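Side-chain contacts in methyl-accepting chemotaxis protein (Vibrio parahaemolyticus, PDB 4EXO), which probably senses small carboxylates such as pyruvate through a periplasmic Cache (PAS-like) domain and passes the signal on for bacterial chemotaxis: residues A[16-21]-A[106-111]; A[30-35]-A[43-48]; A[72-77]-A[114-119]; A[128-131]-A[136-139]. All blocks are in the same frame, centred on the assembly; numbering follows the deposited sequence.

Contact 1: A[16-21]-A[106-111]; sequences KELKAY and DGFLYF
Residues 16-21 of the long helix 2-28 pass the start of strand 108-115 with the two backbones well apart, L18 and F108 being 9.5 Å from CA to CA, so the space is bridged by side chains. The F108 ring reaches back to the helix and receives L18 at its edge, where L18 CD1 lies near the ring plane, 3.8 Å from F108 CE1. The next residue, K19, runs across the same ring at about a right angle, with K19 CE 3.9 Å from F108 CE2. The lysine is extended until its last torsion, where a bend (chi4 -87°) swings the ammonium past the ring to a water. That water accepts from K19 NZ at 2.7 Å and donates to D106 O at 2.8 Å, a polar bridge beside the apolar contact; Y127 OH is a further partner of K19 NZ. On the strand side an Asx turn leads into F108: D106 OD1 takes the backbone N of F108 at 3.0 Å, from above the carboxylate plane. K15 adds a cation-pi contact to F108. L18 continues inward onto Y127 of strand 120-131 and T140 and I142 of strand 136-143, so the long N-terminal helix lies against the antiparallel sheet of the Cache domain, while A20 and Y21 pack on Y21 and A20 of the second subunit.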
loop_
_atom_site.group_PDB
_atom_site.type_symbol
_atom_site.label_atom_id
_atom_site.label_comp_id
_atom_site.label_asym_id
_atom_site.label_seq_id
_atom_site.Cartn_x
_atom_site.Cartn_y
_atom_site.Cartn_z
ATOM N N LYS A 16 12.686 -3.633 0.840
ATOM C CA LYS A 16 12.012 -3.439 -0.451
ATOM C C LYS A 16 10.495 -3.248 -0.259
ATOM O O LYS A 16 9.869 -2.373 -0.880
ATOM C CB LYS A 16 12.299 -4.633 -1.366
ATOM C CG LYS A 16 11.936 -4.398 -2.826
ATOM C CD LYS A 16 12.624 -5.487 -3.723
ATOM C CE LYS A 16 12.448 -5.207 -5.222
ATOM N NZ LYS A 16 11.005 -5.303 -5.661
ATOM N N GLU A 17 9.907 -4.066 0.612
ATOM C CA GLU A 17 8.473 -3.968 0.938
ATOM C C GLU A 17 8.163 -2.577 1.536
ATOM O O GLU A 17 7.181 -1.929 1.169
ATOM C CB GLU A 17 8.088 -5.056 1.959
ATOM C CG GLU A 17 8.041 -6.486 1.393
ATOM C CD GLU A 17 8.127 -7.597 2.453
ATOM O OE1 GLU A 17 7.674 -7.397 3.592
ATOM O OE2 GLU A 17 8.660 -8.703 2.140
ATOM N N LEU A 18 8.993 -2.141 2.476
ATOM C CA LEU A 18 8.776 -0.854 3.128
ATOM C C LEU A 18 8.752 0.285 2.110
ATOM O O LEU A 18 7.944 1.196 2.205
ATOM C CB LEU A 18 9.842 -0.618 4.206
ATOM C CG LEU A 18 9.617 -1.404 5.521
ATOM C CD1 LEU A 18 10.865 -1.315 6.345
ATOM C CD2 LEU A 18 8.408 -0.791 6.282
ATOM N N LYS A 19 9.664 0.263 1.153
ATOM C CA LYS A 19 9.664 1.308 0.109
ATOM C C LYS A 19 8.366 1.313 -0.716
ATOM O O LYS A 19 7.842 2.371 -1.060
ATOM C CB LYS A 19 10.924 1.204 -0.769
ATOM C CG LYS A 19 12.183 1.644 0.033
ATOM C CD LYS A 19 13.434 1.705 -0.806
ATOM C CE LYS A 19 14.529 2.542 -0.096
ATOM N NZ LYS A 19 14.493 4.050 -0.356
ATOM N N ALA A 20 7.843 0.132 -1.011
ATOM C CA ALA A 20 6.550 -0.021 -1.706
ATOM C C ALA A 20 5.389 0.506 -0.873
ATOM O O ALA A 20 4.538 1.259 -1.363
ATOM C CB ALA A 20 6.291 -1.513 -2.077
ATOM N N TYR A 21 5.324 0.092 0.386
ATOM C CA TYR A 21 4.238 0.565 1.259
ATOM C C TYR A 21 4.293 2.070 1.401
ATOM O O TYR A 21 3.249 2.725 1.383
ATOM C CB TYR A 21 4.373 -0.058 2.662
ATOM C CG TYR A 21 4.294 -1.600 2.671
ATOM C CD1 TYR A 21 3.450 -2.269 1.793
ATOM C CD2 TYR A 21 5.043 -2.349 3.579
ATOM C CE1 TYR A 21 3.339 -3.655 1.803
ATOM C CE2 TYR A 21 4.946 -3.741 3.606
ATOM C CZ TYR A 21 4.095 -4.378 2.722
ATOM O OH TYR A 21 4.010 -5.751 2.717
ATOM N N ASP A 106 19.333 7.272 4.572
ATOM C CA ASP A 106 18.610 6.336 3.695
ATOM C C ASP A 106 17.174 6.005 4.112
ATOM O O ASP A 106 16.541 5.136 3.516
ATOM C CB ASP A 106 19.414 5.063 3.472
ATOM C CG ASP A 106 19.445 4.150 4.700
ATOM O OD1 ASP A 106 18.858 4.487 5.764
ATOM O OD2 ASP A 106 20.073 3.075 4.590
ATOM N N GLY A 107 16.680 6.693 5.123
ATOM C CA GLY A 107 15.269 6.566 5.524
ATOM C C GLY A 107 15.040 5.527 6.615
ATOM O O GLY A 107 13.971 5.533 7.246
ATOM N N PHE A 108 16.022 4.652 6.850
ATOM C CA PHE A 108 15.818 3.478 7.723
ATOM C C PHE A 108 16.375 3.730 9.116
ATOM O O PHE A 108 17.403 4.422 9.289
ATOM C CB PHE A 108 16.454 2.197 7.143
ATOM C CG PHE A 108 15.747 1.676 5.905
ATOM C CD1 PHE A 108 14.558 0.954 6.013
ATOM C CD2 PHE A 108 16.257 1.949 4.645
ATOM C CE1 PHE A 108 13.897 0.506 4.869
ATOM C CE2 PHE A 108 15.621 1.514 3.503
ATOM C CZ PHE A 108 14.437 0.797 3.611
ATOM N N LEU A 109 15.703 3.152 10.118
ATOM C CA LEU A 109 16.188 3.213 11.495
ATOM C C LEU A 109 15.696 1.980 12.247
ATOM O O LEU A 109 14.492 1.668 12.183
ATOM C CB LEU A 109 15.673 4.465 12.210
ATOM C CG LEU A 109 16.274 4.701 13.608
ATOM C CD1 LEU A 109 17.795 5.151 13.537
ATOM C CD2 LEU A 109 15.426 5.714 14.446
ATOM N N TYR A 110 16.604 1.303 12.975
ATOM C CA TYR A 110 16.186 0.204 13.879
ATOM C C TYR A 110 15.874 0.809 15.262
ATOM O O TYR A 110 16.633 1.643 15.772
ATOM C CB TYR A 110 17.303 -0.840 14.056
ATOM C CG TYR A 110 17.539 -1.745 12.890
ATOM C CD1 TYR A 110 16.790 -2.920 12.738
ATOM C CD2 TYR A 110 18.510 -1.440 11.917
ATOM C CE1 TYR A 110 17.007 -3.781 11.657
ATOM C CE2 TYR A 110 18.735 -2.296 10.837
ATOM C CZ TYR A 110 17.975 -3.468 10.729
ATOM O OH TYR A 110 18.158 -4.334 9.686
ATOM N N PHE A 111 14.760 0.393 15.878
ATOM C CA PHE A 111 14.378 0.855 17.214
ATOM C C PHE A 111 13.276 -0.078 17.700
ATOM O O PHE A 111 12.787 -0.886 16.933
ATOM C CB PHE A 111 13.860 2.310 17.204
ATOM C CG PHE A 111 12.669 2.558 16.287
ATOM C CD1 PHE A 111 11.362 2.566 16.809
ATOM C CD2 PHE A 111 12.857 2.841 14.908
ATOM C CE1 PHE A 111 10.239 2.846 15.964
ATOM C CE2 PHE A 111 11.767 3.092 14.061
ATOM C CZ PHE A 111 10.441 3.092 14.579
HETATM O O HOH W 1 16.876 4.120 0.977
#

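Contact 2: A[30-35]-A[43-48]; sequences KPLYDS and QAAKEI
L32 CD1 is the atom on which this helix pair meets: it touches A44, A45 and I48 together. Its nearest neighbour is the backbone, A45 N at 3.6 Å. I48 comes at it tip to tip, with I48 CD1 3.7 Å from L32 CD1, and A45 CB closes in at 4.1 Å. The other branch of the leucine is used as well, since L32 CD2 sits 4.0 Å from A44 CB, and the alanine methyl therefore touches both branches. The leucine's CB already faces helix 42-51; chi1 of -69° sets CG anti to the carbonyl carbon, and chi2 of 165° spreads the methyls. Consistent with the small alanines, L32 and A45 are 6.6 Å apart from CA to CA, and the short axes run antiparallel at 160°. Within 30-35, a salt bridge joins K30 NZ to D34 OD2 at 2.7 Å, and S35 OG and S35 N both bond to P31 O, from opposite faces of its plane. The pair is a helical hairpin, and N41 ND2 in the connection bonds to L32 O. On the side of the sheet hairpin, Y33 meets W134 edge-to-face and A45 also rests on W134, in the turn between strands 120-131 and 136-143; I48 packs on I48 of the second subunit.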
loop_
_atom_site.group_PDB
_atom_site.type_symbol
_atom_site.label_atom_id
_atom_site.label_comp_id
_atom_site.label_asym_id
_atom_site.label_seq_id
_atom_site.Cartn_x
_atom_site.Cartn_y
_atom_site.Cartn_z
ATOM N N LYS A 30 -1.474 11.999 -2.744
ATOM C CA LYS A 30 -0.904 12.923 -3.733
ATOM C C LYS A 30 -1.891 13.991 -4.285
ATOM O O LYS A 30 -1.523 15.163 -4.403
ATOM C CB LYS A 30 -0.210 12.140 -4.858
ATOM C CG LYS A 30 0.573 13.011 -5.801
ATOM C CD LYS A 30 1.612 12.209 -6.587
ATOM C CE LYS A 30 2.489 13.172 -7.419
ATOM N NZ LYS A 30 1.697 13.809 -8.482
ATOM N N PRO A 31 -3.139 13.596 -4.616
ATOM C CA PRO A 31 -4.115 14.603 -5.109
ATOM C C PRO A 31 -4.289 15.728 -4.091
ATOM O O PRO A 31 -4.248 16.914 -4.453
ATOM C CB PRO A 31 -5.418 13.804 -5.204
ATOM C CG PRO A 31 -4.952 12.383 -5.458
ATOM C CD PRO A 31 -3.712 12.234 -4.618
ATOM N N LEU A 32 -4.403 15.356 -2.812
ATOM C CA LEU A 32 -4.512 16.337 -1.728
ATOM C C LEU A 32 -3.250 17.176 -1.517
ATOM O O LEU A 32 -3.325 18.415 -1.382
ATOM C CB LEU A 32 -4.888 15.623 -0.431
ATOM C CG LEU A 32 -6.280 15.015 -0.307
ATOM C CD1 LEU A 32 -6.331 14.033 0.889
ATOM C CD2 LEU A 32 -7.368 16.071 -0.158
ATOM N N TYR A 33 -2.099 16.513 -1.479
ATOM C CA TYR A 33 -0.811 17.157 -1.276
ATOM C C TYR A 33 -0.551 18.178 -2.386
ATOM O O TYR A 33 -0.189 19.316 -2.095
ATOM C CB TYR A 33 0.293 16.100 -1.298
ATOM C CG TYR A 33 1.680 16.554 -0.862
ATOM C CD1 TYR A 33 1.946 16.885 0.481
ATOM C CD2 TYR A 33 2.746 16.569 -1.771
ATOM C CE1 TYR A 33 3.231 17.267 0.902
ATOM C CE2 TYR A 33 4.043 16.956 -1.359
ATOM C CZ TYR A 33 4.267 17.294 -0.015
ATOM O OH TYR A 33 5.545 17.640 0.387
ATOM N N ASP A 34 -0.728 17.744 -3.636
ATOM C CA ASP A 34 -0.464 18.581 -4.805
ATOM C C ASP A 34 -1.377 19.822 -4.864
ATOM O O ASP A 34 -0.905 20.903 -5.219
ATOM C CB ASP A 34 -0.541 17.766 -6.106
ATOM C CG ASP A 34 0.655 16.832 -6.292
ATOM O OD1 ASP A 34 1.650 16.922 -5.545
ATOM O OD2 ASP A 34 0.620 15.985 -7.198
ATOM N N SER A 35 -2.657 19.660 -4.516
ATOM C CA SER A 35 -3.641 20.746 -4.546
ATOM C C SER A 35 -3.770 21.564 -3.255
ATOM O O SER A 35 -4.649 22.434 -3.152
ATOM C CB SER A 35 -5.026 20.199 -4.913
ATOM O OG SER A 35 -5.573 19.421 -3.860
ATOM N N GLN A 43 -5.740 17.783 7.031
ATOM C CA GLN A 43 -6.691 17.010 7.805
ATOM C C GLN A 43 -7.234 15.837 6.997
ATOM O O GLN A 43 -7.336 14.710 7.506
ATOM C CB GLN A 43 -7.846 17.882 8.335
ATOM C CG GLN A 43 -8.875 17.102 9.110
ATOM C CD GLN A 43 -8.286 16.483 10.398
ATOM O OE1 GLN A 43 -7.509 17.128 11.113
ATOM N NE2 GLN A 43 -8.649 15.222 10.677
ATOM N N ALA A 44 -7.599 16.099 5.746
ATOM C CA ALA A 44 -8.107 15.024 4.885
ATOM C C ALA A 44 -7.039 13.940 4.600
ATOM O O ALA A 44 -7.355 12.734 4.499
ATOM C CB ALA A 44 -8.653 15.614 3.565
ATOM N N ALA A 45 -5.788 14.379 4.438
ATOM C CA ALA A 45 -4.681 13.431 4.235
ATOM C C ALA A 45 -4.436 12.602 5.495
ATOM O O ALA A 45 -4.194 11.400 5.406
ATOM C CB ALA A 45 -3.415 14.160 3.820
ATOM N N LYS A 46 -4.470 13.231 6.670
ATOM C CA LYS A 46 -4.389 12.470 7.917
ATOM C C LYS A 46 -5.412 11.373 8.024
ATOM O O LYS A 46 -5.063 10.271 8.437
ATOM C CB LYS A 46 -4.524 13.348 9.185
ATOM C CG LYS A 46 -3.378 14.273 9.452
ATOM C CD LYS A 46 -3.720 15.152 10.687
ATOM C CE LYS A 46 -4.073 14.278 11.911
ATOM N NZ LYS A 46 -4.330 15.091 13.149
ATOM N N GLU A 47 -6.655 11.651 7.644
ATOM C CA GLU A 47 -7.715 10.648 7.759
ATOM C C GLU A 47 -7.520 9.407 6.877
ATOM O O GLU A 47 -7.867 8.271 7.272
ATOM C CB GLU A 47 -9.071 11.322 7.547
ATOM C CG GLU A 47 -9.343 12.301 8.677
ATOM C CD GLU A 47 -10.581 13.132 8.462
ATOM O OE1 GLU A 47 -11.410 12.751 7.599
ATOM O OE2 GLU A 47 -10.717 14.157 9.167
ATOM N N ILE A 48 -6.935 9.613 5.702
ATOM C CA ILE A 48 -6.573 8.522 4.815
ATOM C C ILE A 48 -5.375 7.737 5.383
ATOM O O ILE A 48 -5.406 6.504 5.469
ATOM C CB ILE A 48 -6.212 9.041 3.391
ATOM C CG1 ILE A 48 -7.469 9.647 2.723
ATOM C CG2 ILE A 48 -5.627 7.900 2.570
ATOM C CD1 ILE A 48 -7.159 10.515 1.545
#

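Contact 3: A[72-77]-A[114-119]; sequences HAIKPS and HKPTIN. With PYR (pyruvic acid), chain B.
The H114 ring is approached obliquely by I74, whose CG2 branch stops 3.7 Å from H114 CE1, while N119 CG lies at the ring's edge, in its plane. The H72 ring also has its neighbours at the edge: I74 CA and the bound pyruvate, both near the ring plane. H72 is one of nine residues lining the ligand pocket of this Cache domain. H72 NE2 gives its N-H to pyruvate OXT at 2.8 Å, and a weak second bond runs from the same nitrogen to the keto oxygen O3 at 3.1 Å. The loop holds the other ring nitrogen: the backbone N of K75 bonds to H72 ND1 at 3.1 Å, tilted from the ring plane, and the I74 backbone N adds a weak bond. With ND1 accepting, NE2 would be expected to carry the proton, and the imidazole's rotation is fixed from both ends. K124, Y59 and Y63 supply further hydrogen bonds to the pyruvate. Outside the pocket, I74 ties this loop to H114 and P116. Its chi1 of -59° points CG1 and its CD1 at P116 and leaves CG2 for H114. I74 crosses P116 at about a right angle, with I74 CD1 3.7 Å from P116 CG. H114 is steadied in turn by N119, as H114 NE2 donates to N119 OD1 at 2.9 Å, in the ring plane but bent, 131° at the hydrogen.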
loop_
_atom_site.group_PDB
_atom_site.type_symbol
_atom_site.label_atom_id
_atom_site.label_comp_id
_atom_site.label_asym_id
_atom_site.label_seq_id
_atom_site.Cartn_x
_atom_site.Cartn_y
_atom_site.Cartn_z
ATOM N N HIS A 72 -0.824 9.777 14.159
ATOM C CA HIS A 72 -0.401 8.435 14.596
ATOM C C HIS A 72 -1.605 7.495 14.458
ATOM O O HIS A 72 -2.658 7.735 15.076
ATOM C CB HIS A 72 0.154 8.430 16.044
ATOM C CG HIS A 72 1.045 7.251 16.303
ATOM N ND1 HIS A 72 0.554 5.964 16.471
ATOM C CD2 HIS A 72 2.396 7.143 16.281
ATOM C CE1 HIS A 72 1.575 5.128 16.611
ATOM N NE2 HIS A 72 2.701 5.820 16.497
ATOM N N ALA A 73 -1.473 6.471 13.614
ATOM C CA ALA A 73 -2.614 5.595 13.289
ATOM C C ALA A 73 -3.088 4.786 14.504
ATOM O O ALA A 73 -4.273 4.483 14.614
ATOM C CB ALA A 73 -2.243 4.608 12.152
ATOM N N ILE A 74 -2.149 4.402 15.364
ATOM C CA ILE A 74 -2.432 3.507 16.496
ATOM C C ILE A 74 -2.812 4.267 17.779
ATOM O O ILE A 74 -3.729 3.854 18.515
ATOM C CB ILE A 74 -1.215 2.577 16.755
ATOM C CG1 ILE A 74 -0.891 1.730 15.480
ATOM C CG2 ILE A 74 -1.390 1.669 18.008
ATOM C CD1 ILE A 74 -2.076 0.781 14.995
ATOM N N LYS A 75 -2.066 5.330 18.071
ATOM C CA LYS A 75 -2.265 6.070 19.321
ATOM C C LYS A 75 -2.432 7.545 18.974
ATOM O O LYS A 75 -1.461 8.343 19.087
ATOM C CB LYS A 75 -1.075 5.846 20.256
ATOM C CG LYS A 75 -1.318 6.414 21.722
ATOM C CD LYS A 75 -0.087 6.150 22.591
ATOM C CE LYS A 75 -0.261 6.746 24.006
ATOM N NZ LYS A 75 0.934 6.319 24.803
ATOM N N PRO A 76 -3.650 7.933 18.542
ATOM C CA PRO A 76 -3.829 9.330 18.099
ATOM C C PRO A 76 -3.688 10.387 19.206
ATOM O O PRO A 76 -3.499 11.560 18.881
ATOM C CB PRO A 76 -5.228 9.321 17.476
ATOM C CG PRO A 76 -5.941 8.177 18.191
ATOM C CD PRO A 76 -4.888 7.134 18.328
ATOM N N SER A 77 -3.717 9.964 20.479
ATOM C CA SER A 77 -3.377 10.832 21.607
ATOM C C SER A 77 -1.926 11.353 21.606
ATOM O O SER A 77 -1.612 12.314 22.319
ATOM C CB SER A 77 -3.740 10.187 22.958
ATOM O OG SER A 77 -2.962 9.035 23.231
ATOM N N HIS A 114 5.998 0.118 20.602
ATOM C CA HIS A 114 4.748 -0.628 20.789
ATOM C C HIS A 114 4.411 -1.403 19.500
ATOM O O HIS A 114 4.425 -0.852 18.400
ATOM C CB HIS A 114 3.634 0.360 21.106
ATOM C CG HIS A 114 2.254 -0.240 21.111
ATOM N ND1 HIS A 114 1.418 -0.192 20.015
ATOM C CD2 HIS A 114 1.543 -0.822 22.105
ATOM C CE1 HIS A 114 0.256 -0.742 20.326
ATOM N NE2 HIS A 114 0.300 -1.116 21.598
ATOM N N LYS A 115 4.099 -2.684 19.651
ATOM C CA LYS A 115 3.662 -3.514 18.538
ATOM C C LYS A 115 2.159 -3.853 18.754
ATOM O O LYS A 115 1.818 -4.518 19.739
ATOM C CB LYS A 115 4.485 -4.808 18.534
ATOM C CG LYS A 115 4.096 -5.801 17.439
ATOM C CD LYS A 115 5.053 -7.011 17.437
ATOM C CE LYS A 115 4.663 -8.011 16.360
ATOM N NZ LYS A 115 5.585 -9.206 16.303
ATOM N N PRO A 116 1.266 -3.374 17.863
ATOM C CA PRO A 116 -0.181 -3.528 18.102
ATOM C C PRO A 116 -0.617 -4.935 18.472
ATOM O O PRO A 116 -1.397 -5.094 19.433
ATOM C CB PRO A 116 -0.809 -3.064 16.782
ATOM C CG PRO A 116 0.154 -1.902 16.351
ATOM C CD PRO A 116 1.556 -2.473 16.719
ATOM N N THR A 117 -0.141 -5.953 17.762
ATOM C CA THR A 117 -0.703 -7.298 17.963
ATOM C C THR A 117 -0.354 -7.940 19.320
ATOM O O THR A 117 -0.905 -9.000 19.643
ATOM C CB THR A 117 -0.333 -8.283 16.816
ATOM O OG1 THR A 117 1.093 -8.354 16.660
ATOM C CG2 THR A 117 -1.002 -7.874 15.474
ATOM N N ILE A 118 0.576 -7.352 20.083
ATOM C CA ILE A 118 0.910 -7.856 21.438
ATOM C C ILE A 118 0.823 -6.770 22.507
ATOM O O ILE A 118 1.081 -7.024 23.694
ATOM C CB ILE A 118 2.328 -8.527 21.512
ATOM C CG1 ILE A 118 3.444 -7.518 21.129
ATOM C CG2 ILE A 118 2.365 -9.783 20.631
ATOM C CD1 ILE A 118 4.930 -8.072 21.333
ATOM N N ASN A 119 0.454 -5.559 22.092
ATOM C CA ASN A 119 0.392 -4.425 23.007
ATOM C C ASN A 119 1.608 -4.349 23.953
ATOM O O ASN A 119 1.449 -4.240 25.191
ATOM C CB ASN A 119 -0.942 -4.430 23.834
ATOM C CG ASN A 119 -1.160 -3.127 24.589
ATOM O OD1 ASN A 119 -0.651 -2.063 24.180
ATOM N ND2 ASN A 119 -1.910 -3.183 25.692
HETATM C C PYR B . 6.062 4.424 15.558
HETATM O O PYR B . 6.888 3.453 15.232
HETATM O OXT PYR B . 4.778 4.151 15.682
HETATM C CA PYR B . 6.532 5.738 15.786
HETATM O O3 PYR B . 5.655 6.619 16.098
HETATM C CB PYR B . 7.996 6.153 15.715
#

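Contact 4: A[128-131]-A[136-139]; sequences AEYL and WVLG
L131 N donates to W136 O at 2.7 Å, the shortest of the four backbone bonds that join these strands, and it is nearly straight at 170°. W136 N returns to L131 O at a longer 3.2 Å. Further along, E129 and L138 exchange a second pair, E129 N to L138 O at 2.9 Å and L138 N to E129 O at 3.0 Å. The Y130 ring comes obliquely to W136 O, with Y130 CD1 at 3.4 Å. The two hydrogen-bonded pairs alternate with the non-hydrogen-bonded pairs A128-G139 and Y130-V137, the pattern of an antiparallel beta hairpin made by strands 120-131 and 136-143 within the five-stranded sheet. On the sheet face with A128 and Y130, V137 spreads its two methyls between them: V137 CG1 meets A128 CB at 3.7 Å, and V137 CG2 lies 3.8 Å from Y130 CD1. The tyrosine crosses V137 at about a right angle, CG anti to its own backbone N (chi1 -177°), and its hydroxyl bonds to D135. Helix 94-104 lies over this face through S102. On the other face L131 leans obliquely to L138, with L131 CD1 4.1 Å from L138 CD2, while W136 turns its indole away toward K42 and K46 of helix 42-51. E129 and L138 there pack on M22 and V26 of helix 2-28, and E129 OE2 is hydrogen-bonded to Y127 OH.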
loop_
_atom_site.group_PDB
_atom_site.type_symbol
_atom_site.label_atom_id
_atom_site.label_comp_id
_atom_site.label_asym_id
_atom_site.label_seq_id
_atom_site.Cartn_x
_atom_site.Cartn_y
_atom_site.Cartn_z
ATOM N N ALA A 128 11.166 6.018 6.766
ATOM C CA ALA A 128 10.524 7.329 6.668
ATOM C C ALA A 128 10.984 8.155 5.427
ATOM O O ALA A 128 12.170 8.059 4.965
ATOM C CB ALA A 128 10.738 8.122 7.996
ATOM N N GLU A 129 10.022 8.904 4.867
ATOM C CA GLU A 129 10.263 9.821 3.764
ATOM C C GLU A 129 9.787 11.211 4.169
ATOM O O GLU A 129 8.803 11.369 4.920
ATOM C CB GLU A 129 9.577 9.327 2.471
ATOM C CG GLU A 129 10.409 8.245 1.733
ATOM C CD GLU A 129 9.752 7.725 0.402
ATOM O OE1 GLU A 129 8.737 8.357 -0.055
ATOM O OE2 GLU A 129 10.268 6.679 -0.137
ATOM N N TYR A 130 10.514 12.226 3.718
ATOM C CA TYR A 130 10.206 13.606 4.115
ATOM C C TYR A 130 9.333 14.285 3.063
ATOM O O TYR A 130 9.662 14.242 1.856
ATOM C CB TYR A 130 11.519 14.386 4.325
ATOM C CG TYR A 130 11.300 15.812 4.799
ATOM C CD1 TYR A 130 10.506 16.080 5.916
ATOM C CD2 TYR A 130 11.883 16.897 4.132
ATOM C CE1 TYR A 130 10.293 17.388 6.368
ATOM C CE2 TYR A 130 11.678 18.214 4.567
ATOM C CZ TYR A 130 10.873 18.456 5.679
ATOM O OH TYR A 130 10.648 19.745 6.132
ATOM N N LEU A 131 8.213 14.850 3.508
ATOM C CA LEU A 131 7.250 15.553 2.666
ATOM C C LEU A 131 7.331 17.050 2.983
ATOM O O LEU A 131 6.663 17.563 3.901
ATOM C CB LEU A 131 5.831 15.035 2.928
ATOM C CG LEU A 131 5.548 13.579 2.544
ATOM C CD1 LEU A 131 4.115 13.244 2.957
ATOM C CD2 LEU A 131 5.724 13.379 1.039
ATOM N N TRP A 136 6.331 17.060 7.047
ATOM C CA TRP A 136 6.036 15.752 7.639
ATOM C C TRP A 136 7.131 14.775 7.289
ATOM O O TRP A 136 7.427 14.549 6.107
ATOM C CB TRP A 136 4.704 15.175 7.164
ATOM C CG TRP A 136 3.470 15.828 7.732
ATOM C CD1 TRP A 136 3.402 16.855 8.640
ATOM C CD2 TRP A 136 2.122 15.471 7.426
ATOM N NE1 TRP A 136 2.083 17.161 8.910
ATOM C CE2 TRP A 136 1.280 16.336 8.158
ATOM C CE3 TRP A 136 1.541 14.500 6.599
ATOM C CZ2 TRP A 136 -0.119 16.232 8.113
ATOM C CZ3 TRP A 136 0.148 14.424 6.527
ATOM C CH2 TRP A 136 -0.657 15.278 7.276
ATOM N N VAL A 137 7.690 14.173 8.338
ATOM C CA VAL A 137 8.478 12.955 8.229
ATOM C C VAL A 137 7.463 11.835 8.428
ATOM O O VAL A 137 7.019 11.571 9.561
ATOM C CB VAL A 137 9.570 12.910 9.307
ATOM C CG1 VAL A 137 10.338 11.571 9.245
ATOM C CG2 VAL A 137 10.549 14.080 9.132
ATOM N N LEU A 138 7.067 11.250 7.308
ATOM C CA LEU A 138 6.015 10.208 7.271
ATOM C C LEU A 138 6.721 8.854 7.311
ATOM O O LEU A 138 7.609 8.621 6.505
ATOM C CB LEU A 138 5.220 10.327 5.970
ATOM C CG LEU A 138 4.124 9.274 5.688
ATOM C CD1 LEU A 138 3.021 9.351 6.771
ATOM C CD2 LEU A 138 3.507 9.451 4.285
ATOM N N GLY A 139 6.299 7.965 8.210
ATOM C CA GLY A 139 7.019 6.707 8.425
ATOM C C GLY A 139 6.108 5.504 8.601
ATOM O O GLY A 139 4.928 5.660 8.893
#

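In the fold
From the N terminus, helix 2-28 supplies the first half of contact 1, whose loop closes only at 106-111, 85 residues on. Contact 2 is nested inside that loop as a local closure between helices 30-34 and 42-51. Contact 3 opens within it at 72-77 but closes beyond it at 114-119, so contacts 1 and 3 cross, sharing strand 108-115 and lying on opposite sides of the chain's centre. Contact 4 follows in series as a hairpin. It touches contact 1 where G107 O meets A128 N, and contact 2 where Y33 OH packs on L131. Contacts 1, 3 and 4 involve the antiparallel sheet directly; contact 2 reaches it through its packing on contact 4.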